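Local coordinates for 2L protein (Yaba-like disease virus, PDB 3IT8) that probably binds and neutralises host tumour necrosis factor, using an MHC class I-like platform joined to an immunoglobulin-like domain, at residues 66-71 / 145-150; 101-106 / 213-218; 239-244 / 248-253. All blocks are in the same frame, centred on the assembly; numbering follows the deposited sequence.

Contact 1. Residues 66-71 / 145-150; sequences FNFWYS and NTLWKD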
loop_
_atom_site.group_PDB
_atom_site.type_symbol
_atom_site.label_atom_id
_atom_site.label_comp_id
_atom_site.label_asym_id
_atom_site.label_seq_id
_atom_site.Cartn_x
_atom_site.Cartn_y
_atom_site.Cartn_z
ATOM N N PHE D 66 26.649 -34.190 -2.759
ATOM C CA PHE D 66 27.277 -35.267 -1.996
ATOM C C PHE D 66 28.804 -35.267 -1.990
ATOM O O PHE D 66 29.420 -35.333 -0.928
ATOM C CB PHE D 66 26.808 -36.633 -2.477
ATOM C CG PHE D 66 27.333 -37.753 -1.652
ATOM C CD1 PHE D 66 26.718 -38.105 -0.465
ATOM C CD2 PHE D 66 28.483 -38.422 -2.025
ATOM C CE1 PHE D 66 27.244 -39.112 0.346
ATOM C CE2 PHE D 66 29.020 -39.432 -1.220
ATOM C CZ PHE D 66 28.398 -39.776 -0.034
ATOM N N ASN D 67 29.416 -35.209 -3.166
ATOM C CA ASN D 67 30.867 -35.215 -3.228
ATOM C C ASN D 67 31.406 -34.077 -2.386
ATOM O O ASN D 67 32.365 -34.268 -1.642
ATOM C CB ASN D 67 31.352 -35.079 -4.671
ATOM C CG ASN D 67 30.806 -36.166 -5.570
ATOM O OD1 ASN D 67 30.607 -37.292 -5.139
ATOM N ND2 ASN D 67 30.572 -35.837 -6.830
ATOM N N PHE D 68 30.786 -32.900 -2.483
ATOM C CA PHE D 68 31.241 -31.749 -1.704
ATOM C C PHE D 68 31.226 -32.052 -0.212
ATOM O O PHE D 68 32.240 -31.912 0.471
ATOM C CB PHE D 68 30.370 -30.533 -1.966
ATOM C CG PHE D 68 30.579 -29.425 -0.976
ATOM C CD1 PHE D 68 31.603 -28.505 -1.150
ATOM C CD2 PHE D 68 29.763 -29.321 0.162
ATOM C CE1 PHE D 68 31.826 -27.495 -0.222
ATOM C CE2 PHE D 68 29.977 -28.314 1.104
ATOM C CZ PHE D 68 31.017 -27.394 0.908
ATOM N N TRP D 69 30.071 -32.473 0.291
ATOM C CA TRP D 69 29.936 -32.774 1.705
ATOM C C TRP D 69 30.790 -33.947 2.171
ATOM O O TRP D 69 31.469 -33.872 3.198
ATOM C CB TRP D 69 28.466 -33.024 2.047
ATOM C CG TRP D 69 27.644 -31.769 2.033
ATOM C CD1 TRP D 69 26.602 -31.469 1.195
ATOM C CD2 TRP D 69 27.827 -30.617 2.872
ATOM N NE1 TRP D 69 26.129 -30.206 1.457
ATOM C CE2 TRP D 69 26.860 -29.658 2.482
ATOM C CE3 TRP D 69 28.717 -30.302 3.918
ATOM C CZ2 TRP D 69 26.756 -28.398 3.105
ATOM C CZ3 TRP D 69 28.613 -29.050 4.534
ATOM C CH2 TRP D 69 27.637 -28.117 4.123
ATOM N N TYR D 70 30.766 -35.041 1.428
ATOM C CA TYR D 70 31.564 -36.189 1.820
ATOM C C TYR D 70 33.002 -35.757 2.076
ATOM O O TYR D 70 33.580 -36.016 3.130
ATOM C CB TYR D 70 31.562 -37.251 0.727
ATOM C CG TYR D 70 32.557 -38.337 1.014
ATOM C CD1 TYR D 70 32.275 -39.333 1.947
ATOM C CD2 TYR D 70 33.818 -38.323 0.419
ATOM C CE1 TYR D 70 33.220 -40.288 2.285
ATOM C CE2 TYR D 70 34.776 -39.261 0.746
ATOM C CZ TYR D 70 34.471 -40.247 1.687
ATOM O OH TYR D 70 35.407 -41.187 2.054
ATOM N N SER D 71 33.577 -35.091 1.089
ATOM C CA SER D 71 34.945 -34.636 1.187
ATOM C C SER D 71 35.193 -33.681 2.360
ATOM O O SER D 71 36.115 -33.880 3.145
ATOM C CB SER D 71 35.346 -33.971 -0.122
ATOM O OG SER D 71 36.620 -33.382 0.013
ATOM N N ASN D 145 37.964 -21.863 7.389
ATOM C CA ASN D 145 38.011 -22.794 6.263
ATOM C C ASN D 145 37.799 -22.154 4.899
ATOM O O ASN D 145 36.910 -21.331 4.697
ATOM C CB ASN D 145 36.992 -23.920 6.457
ATOM C CG ASN D 145 37.185 -25.057 5.468
ATOM O OD1 ASN D 145 37.066 -24.871 4.256
ATOM N ND2 ASN D 145 37.494 -26.241 5.984
ATOM N N THR D 146 38.625 -22.563 3.953
ATOM C CA THR D 146 38.565 -22.038 2.605
ATOM C C THR D 146 37.227 -22.289 1.905
ATOM O O THR D 146 36.843 -21.551 1.000
ATOM C CB THR D 146 39.714 -22.622 1.774
ATOM O OG1 THR D 146 39.394 -22.518 0.386
ATOM C CG2 THR D 146 39.948 -24.072 2.141
ATOM N N LEU D 147 36.507 -23.319 2.330
ATOM C CA LEU D 147 35.222 -23.646 1.710
ATOM C C LEU D 147 34.009 -23.119 2.462
ATOM O O LEU D 147 32.870 -23.417 2.094
ATOM C CB LEU D 147 35.083 -25.161 1.548
ATOM C CG LEU D 147 36.067 -25.791 0.565
ATOM C CD1 LEU D 147 35.910 -27.291 0.582
ATOM C CD2 LEU D 147 35.812 -25.236 -0.835
ATOM N N TRP D 148 34.255 -22.335 3.505
ATOM C CA TRP D 148 33.176 -21.773 4.312
ATOM C C TRP D 148 32.068 -21.150 3.456
ATOM O O TRP D 148 30.876 -21.338 3.733
ATOM C CB TRP D 148 33.731 -20.719 5.272
ATOM C CG TRP D 148 32.692 -20.134 6.163
ATOM C CD1 TRP D 148 32.316 -18.817 6.247
ATOM C CD2 TRP D 148 31.880 -20.846 7.100
ATOM N NE1 TRP D 148 31.318 -18.669 7.182
ATOM C CE2 TRP D 148 31.031 -19.897 7.720
ATOM C CE3 TRP D 148 31.787 -22.193 7.478
ATOM C CZ2 TRP D 148 30.102 -20.256 8.698
ATOM C CZ3 TRP D 148 30.864 -22.549 8.450
ATOM C CH2 TRP D 148 30.032 -21.583 9.050
ATOM N N LYS D 149 32.463 -20.417 2.416
ATOM C CA LYS D 149 31.492 -19.769 1.555
ATOM C C LYS D 149 30.515 -20.781 0.990
ATOM O O LYS D 149 29.325 -20.491 0.843
ATOM C CB LYS D 149 32.191 -18.998 0.423
ATOM C CG LYS D 149 33.140 -17.898 0.915
ATOM C CD LYS D 149 32.490 -17.007 1.991
ATOM C CE LYS D 149 33.527 -16.204 2.783
ATOM N NZ LYS D 149 32.984 -15.665 4.062
ATOM N N ASP D 150 31.007 -21.975 0.684
ATOM C CA ASP D 150 30.133 -23.004 0.141
ATOM C C ASP D 150 29.225 -23.565 1.222
ATOM O O ASP D 150 28.067 -23.895 0.952
ATOM C CB ASP D 150 30.951 -24.124 -0.497
ATOM C CG ASP D 150 31.589 -23.699 -1.803
ATOM O OD1 ASP D 150 30.863 -23.157 -2.662
ATOM O OD2 ASP D 150 32.809 -23.909 -1.974
#

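Contact 2. Residues 101-106 / 213-218; sequences GLLFGS and ITKWIE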
loop_
_atom_site.group_PDB
_atom_site.type_symbol
_atom_site.label_atom_id
_atom_site.label_comp_id
_atom_site.label_asym_id
_atom_site.label_seq_id
_atom_site.Cartn_x
_atom_site.Cartn_y
_atom_site.Cartn_z
ATOM N N GLY D 101 1.467 -29.531 11.830
ATOM C CA GLY D 101 0.303 -28.764 12.232
ATOM C C GLY D 101 0.575 -27.289 11.976
ATOM O O GLY D 101 1.008 -26.912 10.883
ATOM N N LEU D 102 0.337 -26.453 12.980
ATOM C CA LEU D 102 0.576 -25.025 12.846
ATOM C C LEU D 102 2.058 -24.689 12.917
ATOM O O LEU D 102 2.496 -23.705 12.323
ATOM C CB LEU D 102 -0.135 -24.249 13.951
ATOM C CG LEU D 102 -1.653 -24.151 13.931
ATOM C CD1 LEU D 102 -2.073 -23.179 15.023
ATOM C CD2 LEU D 102 -2.138 -23.679 12.561
ATOM N N LEU D 103 2.818 -25.493 13.656
ATOM C CA LEU D 103 4.246 -25.254 13.806
ATOM C C LEU D 103 5.021 -25.521 12.517
ATOM O O LEU D 103 4.626 -26.361 11.702
ATOM C CB LEU D 103 4.815 -26.127 14.920
ATOM C CG LEU D 103 4.080 -26.058 16.257
ATOM C CD1 LEU D 103 4.832 -26.907 17.284
ATOM C CD2 LEU D 103 3.973 -24.619 16.728
ATOM N N PHE D 104 6.118 -24.792 12.331
ATOM C CA PHE D 104 6.951 -24.977 11.157
ATOM C C PHE D 104 8.327 -24.386 11.403
ATOM O O PHE D 104 8.454 -23.378 12.092
ATOM C CB PHE D 104 6.289 -24.332 9.938
ATOM C CG PHE D 104 6.173 -22.834 10.020
ATOM C CD1 PHE D 104 7.127 -22.019 9.437
ATOM C CD2 PHE D 104 5.098 -22.233 10.674
ATOM C CE1 PHE D 104 7.013 -20.633 9.499
ATOM C CE2 PHE D 104 4.984 -20.838 10.737
ATOM C CZ PHE D 104 5.939 -20.048 10.149
ATOM N N GLY D 105 9.356 -25.024 10.857
ATOM C CA GLY D 105 10.709 -24.527 11.033
ATOM C C GLY D 105 11.722 -25.339 10.249
ATOM O O GLY D 105 11.356 -26.281 9.543
ATOM N N SER D 106 12.998 -24.978 10.362
ATOM C CA SER D 106 14.053 -25.698 9.661
ATOM C C SER D 106 15.256 -25.852 10.583
ATOM O O SER D 106 15.368 -25.142 11.580
ATOM C CB SER D 106 14.463 -24.949 8.396
ATOM O OG SER D 106 15.111 -23.738 8.715
ATOM N N ILE D 213 4.272 -32.722 17.755
ATOM C CA ILE D 213 4.892 -31.870 18.739
ATOM C C ILE D 213 3.858 -31.552 19.783
ATOM O O ILE D 213 2.672 -31.393 19.491
ATOM C CB ILE D 213 5.456 -30.586 18.126
ATOM C CG1 ILE D 213 6.634 -30.940 17.216
ATOM C CG2 ILE D 213 5.925 -29.657 19.228
ATOM C CD1 ILE D 213 7.271 -29.762 16.535
ATOM N N THR D 214 4.332 -31.455 21.009
ATOM C CA THR D 214 3.474 -31.221 22.135
ATOM C C THR D 214 3.939 -30.024 22.955
ATOM O O THR D 214 5.143 -29.845 23.199
ATOM C CB THR D 214 3.460 -32.493 22.997
ATOM O OG1 THR D 214 2.140 -32.739 23.449
ATOM C CG2 THR D 214 4.372 -32.355 24.194
ATOM N N LYS D 215 2.973 -29.205 23.368
ATOM C CA LYS D 215 3.245 -28.028 24.198
ATOM C C LYS D 215 2.405 -28.054 25.466
ATOM O O LYS D 215 1.193 -28.260 25.418
ATOM C CB LYS D 215 2.945 -26.725 23.442
ATOM C CG LYS D 215 3.933 -26.390 22.363
ATOM C CD LYS D 215 3.734 -24.998 21.819
ATOM C CE LYS D 215 4.883 -24.646 20.884
ATOM N NZ LYS D 215 4.951 -23.188 20.562
ATOM N N TRP D 216 3.064 -27.857 26.599
ATOM C CA TRP D 216 2.374 -27.810 27.883
ATOM C C TRP D 216 2.219 -26.354 28.308
ATOM O O TRP D 216 3.207 -25.651 28.531
ATOM C CB TRP D 216 3.142 -28.592 28.951
ATOM C CG TRP D 216 3.114 -30.054 28.710
ATOM C CD1 TRP D 216 4.010 -30.776 27.989
ATOM C CD2 TRP D 216 2.100 -30.975 29.136
ATOM N NE1 TRP D 216 3.623 -32.094 27.935
ATOM C CE2 TRP D 216 2.452 -32.244 28.631
ATOM C CE3 TRP D 216 0.928 -30.851 29.892
ATOM C CZ2 TRP D 216 1.673 -33.390 28.860
ATOM C CZ3 TRP D 216 0.153 -31.990 30.118
ATOM C CH2 TRP D 216 0.530 -33.242 29.604
ATOM N N ILE D 217 0.969 -25.912 28.411
ATOM C CA ILE D 217 0.670 -24.534 28.782
ATOM C C ILE D 217 -0.287 -24.449 29.966
ATOM O O ILE D 217 -1.299 -25.150 30.004
ATOM C CB ILE D 217 0.045 -23.800 27.595
ATOM C CG1 ILE D 217 0.974 -23.894 26.380
ATOM C CG2 ILE D 217 -0.209 -22.371 27.955
ATOM C CD1 ILE D 217 0.384 -23.342 25.119
ATOM N N GLU D 218 0.029 -23.596 30.934
ATOM C CA GLU D 218 -0.836 -23.443 32.095
ATOM C C GLU D 218 -2.213 -23.001 31.605
ATOM O O GLU D 218 -2.319 -22.080 30.794
ATOM C CB GLU D 218 -0.228 -22.435 33.066
ATOM C CG GLU D 218 0.905 -23.038 33.876
ATOM C CD GLU D 218 1.693 -22.009 34.658
ATOM O OE1 GLU D 218 1.070 -21.169 35.344
ATOM O OE2 GLU D 218 2.941 -22.046 34.592
#

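Contact 3. Residues 239-244 / 248-253; sequences RKSNYE and PGFPWN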
loop_
_atom_site.group_PDB
_atom_site.type_symbol
_atom_site.label_atom_id
_atom_site.label_comp_id
_atom_site.label_asym_id
_atom_site.label_seq_id
_atom_site.Cartn_x
_atom_site.Cartn_y
_atom_site.Cartn_z
ATOM N N ARG D 239 10.947 -27.869 27.628
ATOM C CA ARG D 239 11.525 -29.147 28.048
ATOM C C ARG D 239 13.034 -28.927 28.109
ATOM O O ARG D 239 13.523 -27.892 27.663
ATOM C CB ARG D 239 11.179 -30.245 27.032
ATOM C CG ARG D 239 9.674 -30.473 26.836
ATOM C CD ARG D 239 9.116 -31.637 27.680
ATOM N NE ARG D 239 9.130 -32.922 26.967
ATOM C CZ ARG D 239 10.215 -33.673 26.759
ATOM N NH1 ARG D 239 11.403 -33.286 27.211
ATOM N NH2 ARG D 239 10.111 -34.813 26.084
ATOM N N LYS D 240 13.775 -29.876 28.669
ATOM C CA LYS D 240 15.228 -29.726 28.755
ATOM C C LYS D 240 15.937 -30.737 27.857
ATOM O O LYS D 240 15.849 -31.945 28.080
ATOM C CB LYS D 240 15.707 -29.904 30.200
ATOM C CG LYS D 240 17.208 -29.747 30.361
ATOM C CD LYS D 240 17.678 -30.173 31.739
ATOM C CE LYS D 240 19.203 -30.165 31.817
ATOM N NZ LYS D 240 19.716 -30.740 33.095
ATOM N N SER D 241 16.638 -30.236 26.843
ATOM C CA SER D 241 17.355 -31.096 25.903
ATOM C C SER D 241 18.356 -30.269 25.122
ATOM O O SER D 241 18.195 -29.064 25.012
ATOM C CB SER D 241 16.370 -31.761 24.931
ATOM O OG SER D 241 17.045 -32.547 23.968
ATOM N N ASN D 242 19.396 -30.906 24.595
ATOM C CA ASN D 242 20.387 -30.181 23.807
ATOM C C ASN D 242 19.803 -29.864 22.440
ATOM O O ASN D 242 20.299 -29.003 21.715
ATOM C CB ASN D 242 21.652 -31.007 23.640
ATOM C CG ASN D 242 22.425 -31.120 24.913
ATOM O OD1 ASN D 242 22.679 -30.118 25.577
ATOM N ND2 ASN D 242 22.817 -32.341 25.267
ATOM N N TYR D 243 18.742 -30.579 22.097
ATOM C CA TYR D 243 18.071 -30.386 20.834
ATOM C C TYR D 243 16.847 -29.501 21.053
ATOM O O TYR D 243 16.308 -29.452 22.159
ATOM C CB TYR D 243 17.621 -31.736 20.265
ATOM C CG TYR D 243 18.746 -32.668 19.906
ATOM C CD1 TYR D 243 19.195 -33.622 20.806
ATOM C CD2 TYR D 243 19.379 -32.580 18.665
ATOM C CE1 TYR D 243 20.258 -34.478 20.482
ATOM C CE2 TYR D 243 20.440 -33.425 18.333
ATOM C CZ TYR D 243 20.871 -34.370 19.251
ATOM O OH TYR D 243 21.923 -35.194 18.941
ATOM N N GLU D 244 16.411 -28.809 20.001
ATOM C CA GLU D 244 15.224 -27.961 20.066
ATOM C C GLU D 244 14.112 -28.748 19.382
ATOM O O GLU D 244 14.361 -29.409 18.380
ATOM C CB GLU D 244 15.454 -26.667 19.295
ATOM C CG GLU D 244 16.744 -25.960 19.625
ATOM C CD GLU D 244 17.040 -24.829 18.657
ATOM O OE1 GLU D 244 17.035 -25.078 17.428
ATOM O OE2 GLU D 244 17.284 -23.695 19.119
ATOM N N PRO D 248 15.291 -33.571 14.377
ATOM C CA PRO D 248 15.067 -35.000 14.624
ATOM C C PRO D 248 15.695 -35.523 15.918
ATOM O O PRO D 248 15.260 -36.545 16.459
ATOM C CB PRO D 248 15.616 -35.674 13.359
ATOM C CG PRO D 248 16.525 -34.660 12.754
ATOM C CD PRO D 248 15.829 -33.347 13.025
ATOM N N GLY D 249 16.681 -34.802 16.440
ATOM C CA GLY D 249 17.327 -35.232 17.664
ATOM C C GLY D 249 16.525 -35.053 18.945
ATOM O O GLY D 249 16.934 -35.540 19.998
ATOM N N PHE D 250 15.391 -34.361 18.877
ATOM C CA PHE D 250 14.583 -34.148 20.067
ATOM C C PHE D 250 13.937 -35.456 20.521
ATOM O O PHE D 250 13.302 -36.153 19.725
ATOM C CB PHE D 250 13.502 -33.113 19.798
ATOM C CG PHE D 250 12.983 -32.475 21.036
ATOM C CD1 PHE D 250 13.737 -31.517 21.705
ATOM C CD2 PHE D 250 11.773 -32.873 21.583
ATOM C CE1 PHE D 250 13.293 -30.967 22.905
ATOM C CE2 PHE D 250 11.321 -32.327 22.784
ATOM C CZ PHE D 250 12.087 -31.372 23.443
ATOM N N PRO D 251 14.079 -35.797 21.814
ATOM C CA PRO D 251 13.540 -37.012 22.438
ATOM C C PRO D 251 12.021 -37.040 22.553
ATOM O O PRO D 251 11.452 -36.405 23.439
ATOM C CB PRO D 251 14.177 -37.013 23.827
ATOM C CG PRO D 251 15.322 -36.071 23.707
ATOM C CD PRO D 251 14.804 -34.996 22.808
ATOM N N TRP D 252 11.362 -37.760 21.658
ATOM C CA TRP D 252 9.913 -37.886 21.717
ATOM C C TRP D 252 9.670 -39.376 21.892
ATOM O O TRP D 252 10.229 -40.187 21.158
ATOM C CB TRP D 252 9.246 -37.403 20.420
ATOM C CG TRP D 252 9.188 -35.910 20.236
ATOM C CD1 TRP D 252 9.750 -35.197 19.226
ATOM C CD2 TRP D 252 8.503 -34.957 21.063
ATOM N NE1 TRP D 252 9.463 -33.866 19.362
ATOM C CE2 TRP D 252 8.699 -33.687 20.482
ATOM C CE3 TRP D 252 7.747 -35.053 22.239
ATOM C CZ2 TRP D 252 8.165 -32.514 21.034
ATOM C CZ3 TRP D 252 7.214 -33.880 22.792
ATOM C CH2 TRP D 252 7.429 -32.631 22.186
ATOM N N ASN D 253 8.847 -39.746 22.865
ATOM C CA ASN D 253 8.572 -41.153 23.082
ATOM C C ASN D 253 7.571 -41.647 22.040
ATOM O O ASN D 253 6.377 -41.827 22.322
ATOM C CB ASN D 253 8.035 -41.359 24.490
ATOM C CG ASN D 253 8.243 -42.762 24.980
ATOM O OD1 ASN D 253 7.610 -43.706 24.505
ATOM N ND2 ASN D 253 9.145 -42.917 25.929
#

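Contact 1. Residues 66-71 / 145-150
Phe68 meets Asp150 and Leu147 between helix 61-82 and the start of helix 148-174, and the end of its ring does all the touching. CE1 of Phe68 lies 3.5 Å from CB of Asp150, with CZ of the ring almost as close to that methylene. OD2 of Asp150 stays 4.1 Å from CE1 of Phe68, so mainly the aliphatic part packs; ring and carboxylate planes stand 78° apart. Leu147 adds one methyl, its CD1 4.2 Å from CE1 of Phe68. The ring gets there because CG is trans to the backbone N (chi1 167°), which turns it toward helix 148-174. These are the two helices that lie over the eight-stranded sheet of an MHC-like platform, and here Phe68 bridges from one to the N-terminal end of the other. Within its own helix the ring rests on Trp69, with CE2 of Phe68 over the centre of one indole face, and Tyr154 of helix 148-174 meets it edge to face. On the far side a type I turn from Asn145 to Trp148 sets the backbone before the helix. Leu147 occupies the N-cap position, its N-H pointing almost straight at OD1 of Asn145 (168° at the hydrogen), closing an Asx turn.

Contact 2. Residues 101-106 / 213-218
Leu103 and Ile213 form a small apolar contact between the two domains: the first stands near the start of strand 103-112 of the MHC-like platform, the second opens strand 213-218 of the Ig-like domain. Their CA atoms are 8.3 Å apart and no hydrogen bond joins the segments, so the strands meet through side chains and do not share a sheet. One methyl carries the contact. CD1 of Leu103 fits against the branch point of Ile213, 3.5 Å from its CG2 and 3.8 Å from its CB, while CD1 of Ile213 approaches the same methyl from its other branch. In Ile213 the CG2 methyl is trans to the backbone N and CG1 is trans to the carbonyl carbon (chi1 -67°), which spreads the two branches around the leucine methyl. The second methyl of Leu103 faces Lys215, two residues further along the strand on the same side. CD2 of Leu103 is 4.2 Å from NZ of Lys215, a nonpolar approach; the ammonium group forms a salt bridge with Glu236. Leu102 and Phe104 pack against basic side chains of the chain of another protein, which places this junction beside a protein-protein interface. Strand 213-218 borders a three-stranded antiparallel sheet and is hydrogen-bonded to strand 279-284, which carries Cys281 of the Cys202-Cys281 disulfide. Phe284 of that strand also packs on both Leu103 and Lys215, while Thr100 at the end of strand 90-100 touches Ile213.

Contact 3. Residues 239-244 / 248-253
Phe250 holds CG trans to its backbone N (chi1 -158°), which swings the ring in among Arg239, Ser241 and Tyr243, whereas Tyr243 has CG trans to its carbonyl carbon (chi1 -65°) and lays its ring flat against Gly249. The latter pair makes a CH-pi contact: CA of Gly249 lies 3.6 Å from the centroid of the Tyr243 ring and 14° off its normal. Having no side chain, the glycine can place its backbone directly on the aromatic face, with its carbonyl oxygen over the same face. Phe250 is met mostly along its rim. The carbonyl O of Tyr243 and CB of Arg239 both lie at the ring edge near its plane, the latter 3.9 Å from CZ of Phe250. CB of Ser241 comes in obliquely, 3.8 Å from CE1 of Phe250. Bent at chi2 and chi3, the Arg239 chain folds back until the CE2-CZ edge of Phe250 lies over one face of its guanidinium. Ser241 keeps its own loop compact by an ST turn, in which its OG accepts the N-H of Tyr243 (3.2 Å from that N), and the same OG lies 3.5 Å from CD of Pro251. These are two arms of one irregular loop between strands 213-218 and 254-255 of the Ig-like domain. It reaches across to the platform, where Tyr243 OH is hydrogen-bonded to Glu111 and its ring touches Pro116, and Pro248 packs on Tyr107 and Tyr109 of strand 103-112. Beyond Phe250, Trp252 packs on strand 213-218, and Asn253 pairs through its backbone with Thr266 of strand 263-271.

In the fold
Contact 1 lies within the MHC-like platform, joining its two helices on one face of the sheet, whereas contacts 2 and 3 lie near where that sheet meets the Ig-like domain. The centres of contacts 1 and 2 are 33 Å apart, on opposite sides of the chain's centre, and the centres of contacts 1 and 3 are 28 Å apart. Contacts 2 and 3 are neighbours, 13 Å between centres, and touch where Trp252 packs on Ile213 and Thr214. Along the chain contacts 1 and 2 interleave, and contact 3 opens after both have closed. Strand 103-112 links the last two: contact 2 joins the two domains directly, while contact 3 shapes an Ig-like loop that packs on the platform.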